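Local coordinates for protein sulfite reductase [ferredoxin] (Mycobacterium tuberculosis, PDB 1ZJ8) that reduces sulfite to sulfide with electrons from ferredoxin, using a siroheme and a [4Fe-4S] cluster, and probably thereby supplies sulfide for sulfur-containing amino acids and cofactors, at residues Tyr80-Gln85 / Leu100-Phe105; Glu130-Thr135 / Val144-Ile149. All coordinates share one frame; numbering follows the deposited sequence.

Interaction 1 of 2, residues Tyr80-Gln85 / Leu100-Phe105; sequences YTQREQ and LEAKYF. With SRM (siroheme), chain E.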
loop_
_atom_site.group_PDB
_atom_site.type_symbol
_atom_site.label_atom_id
_atom_site.label_comp_id
_atom_site.label_asym_id
_atom_site.label_seq_id
_atom_site.Cartn_x
_atom_site.Cartn_y
_atom_site.Cartn_z
ATOM N N TYR A 80 -8.971 12.636 -3.640
ATOM C CA TYR A 80 -7.864 12.994 -4.493
ATOM C C TYR A 80 -8.523 13.207 -5.887
ATOM O O TYR A 80 -9.410 12.458 -6.308
ATOM C CB TYR A 80 -6.828 11.841 -4.456
ATOM C CG TYR A 80 -5.534 11.980 -3.613
ATOM C CD1 TYR A 80 -4.443 12.669 -4.152
ATOM C CD2 TYR A 80 -5.343 11.319 -2.339
ATOM C CE1 TYR A 80 -3.231 12.780 -3.471
ATOM C CE2 TYR A 80 -4.094 11.423 -1.663
ATOM C CZ TYR A 80 -3.064 12.165 -2.241
ATOM O OH TYR A 80 -1.857 12.292 -1.604
ATOM N N THR A 81 -8.126 14.275 -6.563
ATOM C CA THR A 81 -8.632 14.614 -7.896
ATOM C C THR A 81 -8.176 13.544 -8.924
ATOM O O THR A 81 -7.035 13.080 -8.845
ATOM C CB THR A 81 -8.095 16.020 -8.264
ATOM O OG1 THR A 81 -9.085 16.747 -9.002
ATOM C CG2 THR A 81 -6.756 15.942 -9.012
ATOM N N GLN A 82 -9.021 13.137 -9.875
ATOM C CA GLN A 82 -8.581 12.121 -10.854
ATOM C C GLN A 82 -8.163 12.713 -12.224
ATOM O O GLN A 82 -8.537 13.836 -12.567
ATOM C CB GLN A 82 -9.614 10.977 -10.987
ATOM C CG GLN A 82 -10.882 11.240 -11.819
ATOM C CD GLN A 82 -11.636 9.940 -12.213
ATOM O OE1 GLN A 82 -12.099 9.175 -11.356
ATOM N NE2 GLN A 82 -11.773 9.713 -13.522
ATOM N N ARG A 83 -7.383 11.941 -12.993
ATOM C CA ARG A 83 -6.800 12.386 -14.283
ATOM C C ARG A 83 -7.842 12.473 -15.412
ATOM O O ARG A 83 -8.560 11.500 -15.693
ATOM C CB ARG A 83 -5.659 11.451 -14.731
ATOM C CG ARG A 83 -4.846 11.924 -15.977
ATOM C CD ARG A 83 -4.134 10.746 -16.678
ATOM N NE ARG A 83 -3.170 11.100 -17.732
ATOM C CZ ARG A 83 -1.935 11.568 -17.523
ATOM N NH1 ARG A 83 -1.506 11.815 -16.292
ATOM N NH2 ARG A 83 -1.120 11.818 -18.549
ATOM N N GLU A 84 -7.905 13.645 -16.059
ATOM C CA GLU A 84 -8.770 13.845 -17.226
ATOM C C GLU A 84 -8.335 12.897 -18.348
ATOM O O GLU A 84 -7.145 12.529 -18.466
ATOM C CB GLU A 84 -8.728 15.306 -17.713
ATOM C CG GLU A 84 -9.803 15.663 -18.739
ATOM C CD GLU A 84 -11.195 15.492 -18.179
ATOM O OE1 GLU A 84 -11.649 16.401 -17.470
ATOM O OE2 GLU A 84 -11.831 14.448 -18.427
ATOM N N GLN A 85 -9.314 12.510 -19.166
ATOM C CA GLN A 85 -9.097 11.562 -20.264
ATOM C C GLN A 85 -8.287 12.153 -21.411
ATOM O O GLN A 85 -8.339 13.352 -21.654
ATOM C CB GLN A 85 -10.444 11.132 -20.879
ATOM C CG GLN A 85 -11.472 10.533 -19.923
ATOM C CD GLN A 85 -10.989 9.247 -19.276
ATOM O OE1 GLN A 85 -10.127 8.545 -19.822
ATOM N NE2 GLN A 85 -11.532 8.934 -18.104
ATOM N N LEU A 100 -4.873 18.350 -16.654
ATOM C CA LEU A 100 -4.922 16.977 -16.149
ATOM C C LEU A 100 -5.953 16.765 -15.032
ATOM O O LEU A 100 -6.329 15.637 -14.746
ATOM C CB LEU A 100 -3.546 16.562 -15.651
ATOM C CG LEU A 100 -2.471 16.493 -16.725
ATOM C CD1 LEU A 100 -1.092 16.475 -16.084
ATOM C CD2 LEU A 100 -2.686 15.288 -17.635
ATOM N N GLU A 101 -6.407 17.849 -14.412
ATOM C CA GLU A 101 -7.362 17.792 -13.305
ATOM C C GLU A 101 -8.804 17.690 -13.806
ATOM O O GLU A 101 -9.370 18.686 -14.246
ATOM C CB GLU A 101 -7.191 19.060 -12.465
ATOM C CG GLU A 101 -8.014 19.122 -11.205
ATOM C CD GLU A 101 -7.255 19.821 -10.085
ATOM O OE1 GLU A 101 -7.676 20.933 -9.654
ATOM O OE2 GLU A 101 -6.213 19.254 -9.662
ATOM N N ALA A 102 -9.391 16.495 -13.734
ATOM C CA ALA A 102 -10.785 16.270 -14.151
ATOM C C ALA A 102 -11.769 16.725 -13.089
ATOM O O ALA A 102 -11.366 17.120 -11.990
ATOM C CB ALA A 102 -11.033 14.799 -14.466
ATOM N N LYS A 103 -13.062 16.646 -13.427
ATOM C CA LYS A 103 -14.153 17.048 -12.518
ATOM C C LYS A 103 -14.615 15.879 -11.648
ATOM O O LYS A 103 -15.706 15.933 -11.059
ATOM C CB LYS A 103 -15.369 17.620 -13.285
ATOM C CG LYS A 103 -16.582 16.625 -13.512
ATOM C CD LYS A 103 -17.874 17.375 -13.878
ATOM C CE LYS A 103 -18.966 16.457 -14.409
ATOM N NZ LYS A 103 -19.722 15.836 -13.302
ATOM N N TYR A 104 -13.801 14.825 -11.571
ATOM C CA TYR A 104 -14.150 13.611 -10.832
ATOM C C TYR A 104 -13.075 13.296 -9.794
ATOM O O TYR A 104 -11.951 13.784 -9.885
ATOM C CB TYR A 104 -14.324 12.447 -11.814
ATOM C CG TYR A 104 -15.525 12.581 -12.738
ATOM C CD1 TYR A 104 -16.808 12.297 -12.278
ATOM C CD2 TYR A 104 -15.375 12.985 -14.072
ATOM C CE1 TYR A 104 -17.908 12.410 -13.105
ATOM C CE2 TYR A 104 -16.471 13.110 -14.916
ATOM C CZ TYR A 104 -17.742 12.818 -14.428
ATOM O OH TYR A 104 -18.869 12.912 -15.237
ATOM N N PHE A 105 -13.433 12.485 -8.804
ATOM C CA PHE A 105 -12.534 12.162 -7.687
ATOM C C PHE A 105 -12.261 10.673 -7.540
ATOM O O PHE A 105 -13.145 9.838 -7.725
ATOM C CB PHE A 105 -13.138 12.658 -6.366
ATOM C CG PHE A 105 -13.240 14.152 -6.276
ATOM C CD1 PHE A 105 -14.418 14.809 -6.651
ATOM C CD2 PHE A 105 -12.152 14.909 -5.839
ATOM C CE1 PHE A 105 -14.516 16.194 -6.588
ATOM C CE2 PHE A 105 -12.238 16.294 -5.766
ATOM C CZ PHE A 105 -13.424 16.942 -6.143
HETATM FE FE SRM E . 0.669 6.019 -3.265
HETATM C CHA SRM E . 0.660 9.194 -4.525
HETATM C CHB SRM E . -1.659 5.139 -5.506
HETATM C CHC SRM E . 0.648 3.008 -2.029
HETATM C CHD SRM E . 4.083 6.217 -2.778
HETATM N NA SRM E . -0.443 7.022 -4.590
HETATM C C1A SRM E . -0.402 8.340 -4.887
HETATM C C2A SRM E . -1.598 8.825 -5.648
HETATM C CMA SRM E . -2.576 9.448 -4.701
HETATM C CDA SRM E . -1.229 9.701 -6.813
HETATM C CEA SRM E . -1.410 11.182 -6.714
HETATM O O3A SRM E . -0.766 11.802 -5.862
HETATM O O4A SRM E . -2.195 11.781 -7.464
HETATM C C3A SRM E . -2.113 7.534 -6.187
HETATM C CAA SRM E . -3.600 7.420 -6.207
HETATM C CBA SRM E . -3.970 7.949 -7.567
HETATM C CCA SRM E . -5.195 7.271 -8.088
HETATM O O1A SRM E . -5.330 6.042 -7.906
HETATM O O2A SRM E . -6.060 7.967 -8.673
HETATM C C4A SRM E . -1.391 6.508 -5.381
HETATM N NB SRM E . -0.438 4.431 -3.608
HETATM C C1B SRM E . -1.388 4.199 -4.516
HETATM C C2B SRM E . -2.117 2.893 -4.358
HETATM C CMB SRM E . -3.594 2.970 -4.623
HETATM C CDB SRM E . -1.517 1.932 -5.329
HETATM C CEB SRM E . -2.073 0.554 -5.388
HETATM O O3B SRM E . -2.700 0.124 -6.380
HETATM O O4B SRM E . -1.894 -0.156 -4.398
HETATM C C3B SRM E . -1.719 2.562 -2.936
HETATM C CAB SRM E . -2.674 3.183 -1.949
HETATM C CBB SRM E . -2.697 2.441 -0.648
HETATM C CCB SRM E . -3.474 3.214 0.377
HETATM O O1B SRM E . -4.620 2.888 0.677
HETATM O O2B SRM E . -2.976 4.170 0.964
HETATM C C4B SRM E . -0.445 3.356 -2.825
HETATM N NC SRM E . 2.072 4.828 -2.674
HETATM C C1C SRM E . 1.867 3.670 -2.014
HETATM C C2C SRM E . 3.039 3.018 -1.656
HETATM C CDC SRM E . 3.242 1.625 -1.162
HETATM C CEC SRM E . 3.141 1.296 0.276
HETATM O O3C SRM E . 2.704 2.145 1.085
HETATM O O4C SRM E . 3.526 0.161 0.595
HETATM C C3C SRM E . 3.999 3.944 -1.934
HETATM C CAC SRM E . 5.428 3.609 -1.657
HETATM C CBC SRM E . 5.926 3.501 -0.232
HETATM C CCC SRM E . 6.177 4.898 0.306
HETATM O O1C SRM E . 5.213 5.669 0.562
HETATM O O2C SRM E . 7.378 5.241 0.453
HETATM C C4C SRM E . 3.394 5.047 -2.480
HETATM N ND SRM E . 2.013 7.532 -3.270
HETATM C C1D SRM E . 3.339 7.322 -3.227
HETATM C C2D SRM E . 3.996 8.452 -3.749
HETATM C CAD SRM E . 5.391 8.863 -3.313
HETATM C CBD SRM E . 5.532 9.826 -2.175
HETATM C CCD SRM E . 6.858 10.203 -1.577
HETATM O O1D SRM E . 7.058 9.861 -0.390
HETATM O O2D SRM E . 7.724 10.829 -2.245
HETATM C C3D SRM E . 3.006 9.351 -4.108
HETATM C CDD SRM E . 3.205 10.832 -4.285
HETATM C CED SRM E . 3.331 11.791 -3.122
HETATM O O3D SRM E . 3.044 11.450 -1.975
HETATM O O4D SRM E . 3.730 12.953 -3.290
HETATM C C4D SRM E . 1.786 8.770 -3.804
#
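At the siroheme pocket Thr-81 and Arg-83 pair with Phe-105 and Glu-101 as antiparallel, non-hydrogen-bonded pairs, and a beta bulge shifts the register between the two. Gln-82 is held through both backbone polar atoms: its N donates to O of Tyr-104 (3.0 Å), while its O accepts from N of Ala-102 (3.0 Å). Past the bulge, Glu-84 N reaches O of Leu-100 (2.9 Å). Beside the ladder, CG of Gln-82 lies against CB of Tyr-104 (3.6 Å), the two side chains running alongside each other. Arg-83 leaves with CG anti to its backbone N (chi1 -172°) and stays extended to NE, which carries its guanidinium beside Leu-100; CD2 of that leucine sits over the centre of one face, 3.8 Å from CZ of Arg-83. NH2 of Arg-83 is hydrogen-bonded to Tyr-87 O and Thr-92 OG1, NH1 to Cys-434 O. On the siroheme side, methyl CMA lies over the centre of the Tyr-80 ring, 3.6 Å from CE1, and CE2 is covalently linked to SG of Cys-172. The arrangement is an antiparallel strand pair with a beta bulge, here carrying the Tyr-Cys cross-link beside the siroheme.

Interaction 2 of 2, residues Glu130-Thr135 / Val144-Ile149; sequences EFARDT and VQYHWI. With SRM (siroheme), chain E.
Thr-135 places OG1 between its backbone N and carbonyl carbon (chi1 61°), which directs the hydroxyl toward the backbone of His-147, while Arg-133 turns CG anti to its carbonyl carbon (chi1 -53°) and then extends across Trp-148. Both side chains come from the type I' turn Ala-132 to Thr-135, which joins helix 118-131 to strand 135-138 in the ferredoxin-like half domain and leans on the end of strand 144-149. The threonine hydroxyl works as a relay: OG1 accepts from N of His-147 (2.9 Å) and donates to O of Ala-132 (2.7 Å). That carbonyl also receives N of Thr-135, from the same face of its plane, so the turn is closed on itself and tied to the strand through one side chain. CG2 of Thr-135 meets the rim of the Trp-148 indole, in the ring plane at CD1 (3.7 Å). Over one face of the indole passes Arg-133, its CD making a CH-pi contact 4.0 Å from the centroid of the five-membered ring; the guanidinium follows, tilted 39° to the indole, with CE3 beneath one of its faces. Ala-132 CB packs on CB of Tyr-146, whose hydroxyl bonds to O of Leu-124. The alternate residues Gln-145 and His-147 send their side chains to the siroheme instead. Gln-145 NE2 makes a weak bond to O1A, its OE1 being taken by Arg-108. On the same carboxylate, siroheme O2A accepts an almost straight bond from His-147 NE2 (3.1 Å).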
loop_
_atom_site.group_PDB
_atom_site.type_symbol
_atom_site.label_atom_id
_atom_site.label_comp_id
_atom_site.label_asym_id
_atom_site.label_seq_id
_atom_site.Cartn_x
_atom_site.Cartn_y
_atom_site.Cartn_z
ATOM N N GLU A 130 -23.280 2.132 -7.613
ATOM C CA GLU A 130 -24.195 3.265 -7.727
ATOM C C GLU A 130 -23.518 4.606 -7.905
ATOM O O GLU A 130 -24.034 5.443 -8.612
ATOM C CB GLU A 130 -25.075 3.337 -6.481
ATOM C CG GLU A 130 -26.422 4.016 -6.695
ATOM C CD GLU A 130 -27.031 4.530 -5.382
ATOM O OE1 GLU A 130 -27.605 3.692 -4.618
ATOM O OE2 GLU A 130 -26.929 5.771 -5.134
ATOM N N PHE A 131 -22.387 4.830 -7.250
ATOM C CA PHE A 131 -21.723 6.138 -7.306
ATOM C C PHE A 131 -20.373 6.178 -7.992
ATOM O O PHE A 131 -19.861 7.274 -8.199
ATOM C CB PHE A 131 -21.485 6.684 -5.900
ATOM C CG PHE A 131 -22.730 6.956 -5.125
ATOM C CD1 PHE A 131 -22.825 6.546 -3.804
ATOM C CD2 PHE A 131 -23.799 7.641 -5.707
ATOM C CE1 PHE A 131 -23.956 6.795 -3.085
ATOM C CE2 PHE A 131 -24.935 7.909 -4.993
ATOM C CZ PHE A 131 -25.022 7.484 -3.680
ATOM N N ALA A 132 -19.771 5.027 -8.302
ATOM C CA ALA A 132 -18.393 5.009 -8.830
ATOM C C ALA A 132 -18.278 4.340 -10.196
ATOM O O ALA A 132 -17.174 4.052 -10.651
ATOM C CB ALA A 132 -17.428 4.348 -7.815
ATOM N N ARG A 133 -19.410 4.134 -10.862
ATOM C CA ARG A 133 -19.466 3.430 -12.144
ATOM C C ARG A 133 -18.932 2.004 -12.024
ATOM O O ARG A 133 -18.419 1.436 -12.993
ATOM C CB ARG A 133 -18.743 4.219 -13.242
ATOM C CG ARG A 133 -19.217 5.694 -13.385
ATOM C CD ARG A 133 -18.728 6.330 -14.697
ATOM N NE ARG A 133 -18.670 7.795 -14.657
ATOM C CZ ARG A 133 -18.678 8.598 -15.734
ATOM N NH1 ARG A 133 -18.761 8.107 -16.975
ATOM N NH2 ARG A 133 -18.605 9.918 -15.578
ATOM N N ASP A 134 -19.107 1.433 -10.825
ATOM C CA ASP A 134 -18.727 0.047 -10.488
ATOM C C ASP A 134 -17.203 -0.155 -10.381
ATOM O O ASP A 134 -16.727 -1.286 -10.329
ATOM C CB ASP A 134 -19.363 -0.965 -11.450
ATOM C CG ASP A 134 -19.847 -2.235 -10.740
ATOM O OD1 ASP A 134 -20.459 -2.124 -9.641
ATOM O OD2 ASP A 134 -19.638 -3.353 -11.287
ATOM N N THR A 135 -16.444 0.937 -10.330
ATOM C CA THR A 135 -15.025 0.853 -10.051
ATOM C C THR A 135 -14.811 0.514 -8.571
ATOM O O THR A 135 -15.447 1.095 -7.685
ATOM C CB THR A 135 -14.283 2.191 -10.387
ATOM O OG1 THR A 135 -14.815 3.270 -9.592
ATOM C CG2 THR A 135 -14.418 2.519 -11.868
ATOM N N VAL A 144 -9.897 0.023 -0.194
ATOM C CA VAL A 144 -10.504 0.097 -1.509
ATOM C C VAL A 144 -10.506 1.528 -1.943
ATOM O O VAL A 144 -10.599 2.430 -1.114
ATOM C CB VAL A 144 -11.956 -0.362 -1.558
ATOM C CG1 VAL A 144 -12.021 -1.855 -1.526
ATOM C CG2 VAL A 144 -12.743 0.237 -0.428
ATOM N N GLN A 145 -10.414 1.717 -3.252
ATOM C CA GLN A 145 -10.505 3.020 -3.858
ATOM C C GLN A 145 -11.567 3.021 -4.918
ATOM O O GLN A 145 -11.662 2.066 -5.719
ATOM C CB GLN A 145 -9.187 3.386 -4.514
ATOM C CG GLN A 145 -8.089 3.651 -3.547
ATOM C CD GLN A 145 -6.921 4.334 -4.202
ATOM O OE1 GLN A 145 -6.111 4.936 -3.531
ATOM N NE2 GLN A 145 -6.833 4.252 -5.525
ATOM N N TYR A 146 -12.350 4.099 -4.922
ATOM C CA TYR A 146 -13.411 4.323 -5.908
ATOM C C TYR A 146 -12.900 5.340 -6.913
ATOM O O TYR A 146 -11.997 6.095 -6.586
ATOM C CB TYR A 146 -14.630 4.913 -5.217
ATOM C CG TYR A 146 -15.331 4.047 -4.180
ATOM C CD1 TYR A 146 -15.935 2.848 -4.538
ATOM C CD2 TYR A 146 -15.447 4.464 -2.853
ATOM C CE1 TYR A 146 -16.632 2.067 -3.593
ATOM C CE2 TYR A 146 -16.140 3.693 -1.889
ATOM C CZ TYR A 146 -16.737 2.491 -2.271
ATOM O OH TYR A 146 -17.429 1.695 -1.360
ATOM N N HIS A 147 -13.440 5.358 -8.128
ATOM C CA HIS A 147 -13.148 6.447 -9.085
ATOM C C HIS A 147 -14.442 6.962 -9.729
ATOM O O HIS A 147 -15.526 6.435 -9.450
ATOM C CB HIS A 147 -12.163 5.983 -10.151
ATOM C CG HIS A 147 -10.744 5.953 -9.694
ATOM N ND1 HIS A 147 -10.067 4.782 -9.442
ATOM C CD2 HIS A 147 -9.861 6.951 -9.464
ATOM C CE1 HIS A 147 -8.828 5.057 -9.077
ATOM N NE2 HIS A 147 -8.677 6.369 -9.077
ATOM N N TRP A 148 -14.341 7.992 -10.571
ATOM C CA TRP A 148 -15.532 8.594 -11.175
ATOM C C TRP A 148 -16.504 9.140 -10.113
ATOM O O TRP A 148 -17.725 9.111 -10.312
ATOM C CB TRP A 148 -16.290 7.580 -12.081
ATOM C CG TRP A 148 -15.471 7.072 -13.234
ATOM C CD1 TRP A 148 -14.878 5.839 -13.360
ATOM C CD2 TRP A 148 -15.131 7.800 -14.411
ATOM N NE1 TRP A 148 -14.186 5.763 -14.552
ATOM C CE2 TRP A 148 -14.332 6.952 -15.216
ATOM C CE3 TRP A 148 -15.425 9.091 -14.869
ATOM C CZ2 TRP A 148 -13.829 7.358 -16.452
ATOM C CZ3 TRP A 148 -14.926 9.493 -16.087
ATOM C CH2 TRP A 148 -14.135 8.631 -16.868
ATOM N N ILE A 149 -15.982 9.633 -8.993
ATOM C CA ILE A 149 -16.859 10.145 -7.952
ATOM C C ILE A 149 -17.043 11.658 -8.104
ATOM O O ILE A 149 -16.096 12.384 -8.432
ATOM C CB ILE A 149 -16.398 9.692 -6.541
ATOM C CG1 ILE A 149 -17.230 8.473 -6.134
ATOM C CG2 ILE A 149 -16.550 10.798 -5.487
ATOM C CD1 ILE A 149 -16.804 7.843 -4.880
HETATM FE FE SRM E . 0.669 6.019 -3.265
HETATM C CHA SRM E . 0.660 9.194 -4.525
HETATM C CHB SRM E . -1.659 5.139 -5.506
HETATM C CHC SRM E . 0.648 3.008 -2.029
HETATM C CHD SRM E . 4.083 6.217 -2.778
HETATM N NA SRM E . -0.443 7.022 -4.590
HETATM C C1A SRM E . -0.402 8.340 -4.887
HETATM C C2A SRM E . -1.598 8.825 -5.648
HETATM C CMA SRM E . -2.576 9.448 -4.701
HETATM C CDA SRM E . -1.229 9.701 -6.813
HETATM C CEA SRM E . -1.410 11.182 -6.714
HETATM O O3A SRM E . -0.766 11.802 -5.862
HETATM O O4A SRM E . -2.195 11.781 -7.464
HETATM C C3A SRM E . -2.113 7.534 -6.187
HETATM C CAA SRM E . -3.600 7.420 -6.207
HETATM C CBA SRM E . -3.970 7.949 -7.567
HETATM C CCA SRM E . -5.195 7.271 -8.088
HETATM O O1A SRM E . -5.330 6.042 -7.906
HETATM O O2A SRM E . -6.060 7.967 -8.673
HETATM C C4A SRM E . -1.391 6.508 -5.381
HETATM N NB SRM E . -0.438 4.431 -3.608
HETATM C C1B SRM E . -1.388 4.199 -4.516
HETATM C C2B SRM E . -2.117 2.893 -4.358
HETATM C CMB SRM E . -3.594 2.970 -4.623
HETATM C CDB SRM E . -1.517 1.932 -5.329
HETATM C CEB SRM E . -2.073 0.554 -5.388
HETATM O O3B SRM E . -2.700 0.124 -6.380
HETATM O O4B SRM E . -1.894 -0.156 -4.398
HETATM C C3B SRM E . -1.719 2.562 -2.936
HETATM C CAB SRM E . -2.674 3.183 -1.949
HETATM C CBB SRM E . -2.697 2.441 -0.648
HETATM C CCB SRM E . -3.474 3.214 0.377
HETATM O O1B SRM E . -4.620 2.888 0.677
HETATM O O2B SRM E . -2.976 4.170 0.964
HETATM C C4B SRM E . -0.445 3.356 -2.825
HETATM N NC SRM E . 2.072 4.828 -2.674
HETATM C C1C SRM E . 1.867 3.670 -2.014
HETATM C C2C SRM E . 3.039 3.018 -1.656
HETATM C CDC SRM E . 3.242 1.625 -1.162
HETATM C CEC SRM E . 3.141 1.296 0.276
HETATM O O3C SRM E . 2.704 2.145 1.085
HETATM O O4C SRM E . 3.526 0.161 0.595
HETATM C C3C SRM E . 3.999 3.944 -1.934
HETATM C CAC SRM E . 5.428 3.609 -1.657
HETATM C CBC SRM E . 5.926 3.501 -0.232
HETATM C CCC SRM E . 6.177 4.898 0.306
HETATM O O1C SRM E . 5.213 5.669 0.562
HETATM O O2C SRM E . 7.378 5.241 0.453
HETATM C C4C SRM E . 3.394 5.047 -2.480
HETATM N ND SRM E . 2.013 7.532 -3.270
HETATM C C1D SRM E . 3.339 7.322 -3.227
HETATM C C2D SRM E . 3.996 8.452 -3.749
HETATM C CAD SRM E . 5.391 8.863 -3.313
HETATM C CBD SRM E . 5.532 9.826 -2.175
HETATM C CCD SRM E . 6.858 10.203 -1.577
HETATM O O1D SRM E . 7.058 9.861 -0.390
HETATM O O2D SRM E . 7.724 10.829 -2.245
HETATM C C3D SRM E . 3.006 9.351 -4.108
HETATM C CDD SRM E . 3.205 10.832 -4.285
HETATM C CED SRM E . 3.331 11.791 -3.122
HETATM O O3D SRM E . 3.044 11.450 -1.975
HETATM O O4D SRM E . 3.730 12.953 -3.290
HETATM C C4D SRM E . 1.786 8.770 -3.804
#

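Interactions 1 and 2, with centres 13 Å apart, meet in one antiparallel sheet, where strands 104-109 and 144-149 are neighbours. Phe-105 N lies 2.7 Å from Ile-149 O, a backbone bond between those strands, and Gln-82 OE1 accepts a hydrogen bond from Trp-148 N (2.7 Å), joining strand 79-83 to the corner of strand 144-149. Around that corner the Tyr-104 and Trp-148 rings meet edge-to-face. The two contacts also share the reduced ring A of the siroheme: the Tyr-80 ring lies against its methyl group, whereas His-147 and, weakly, Gln-145 hold its propionate. Arg-83 and Gln-145 come within about 8 Å and 7 Å of the iron-sulfur cluster, respectively, measured from their side chains.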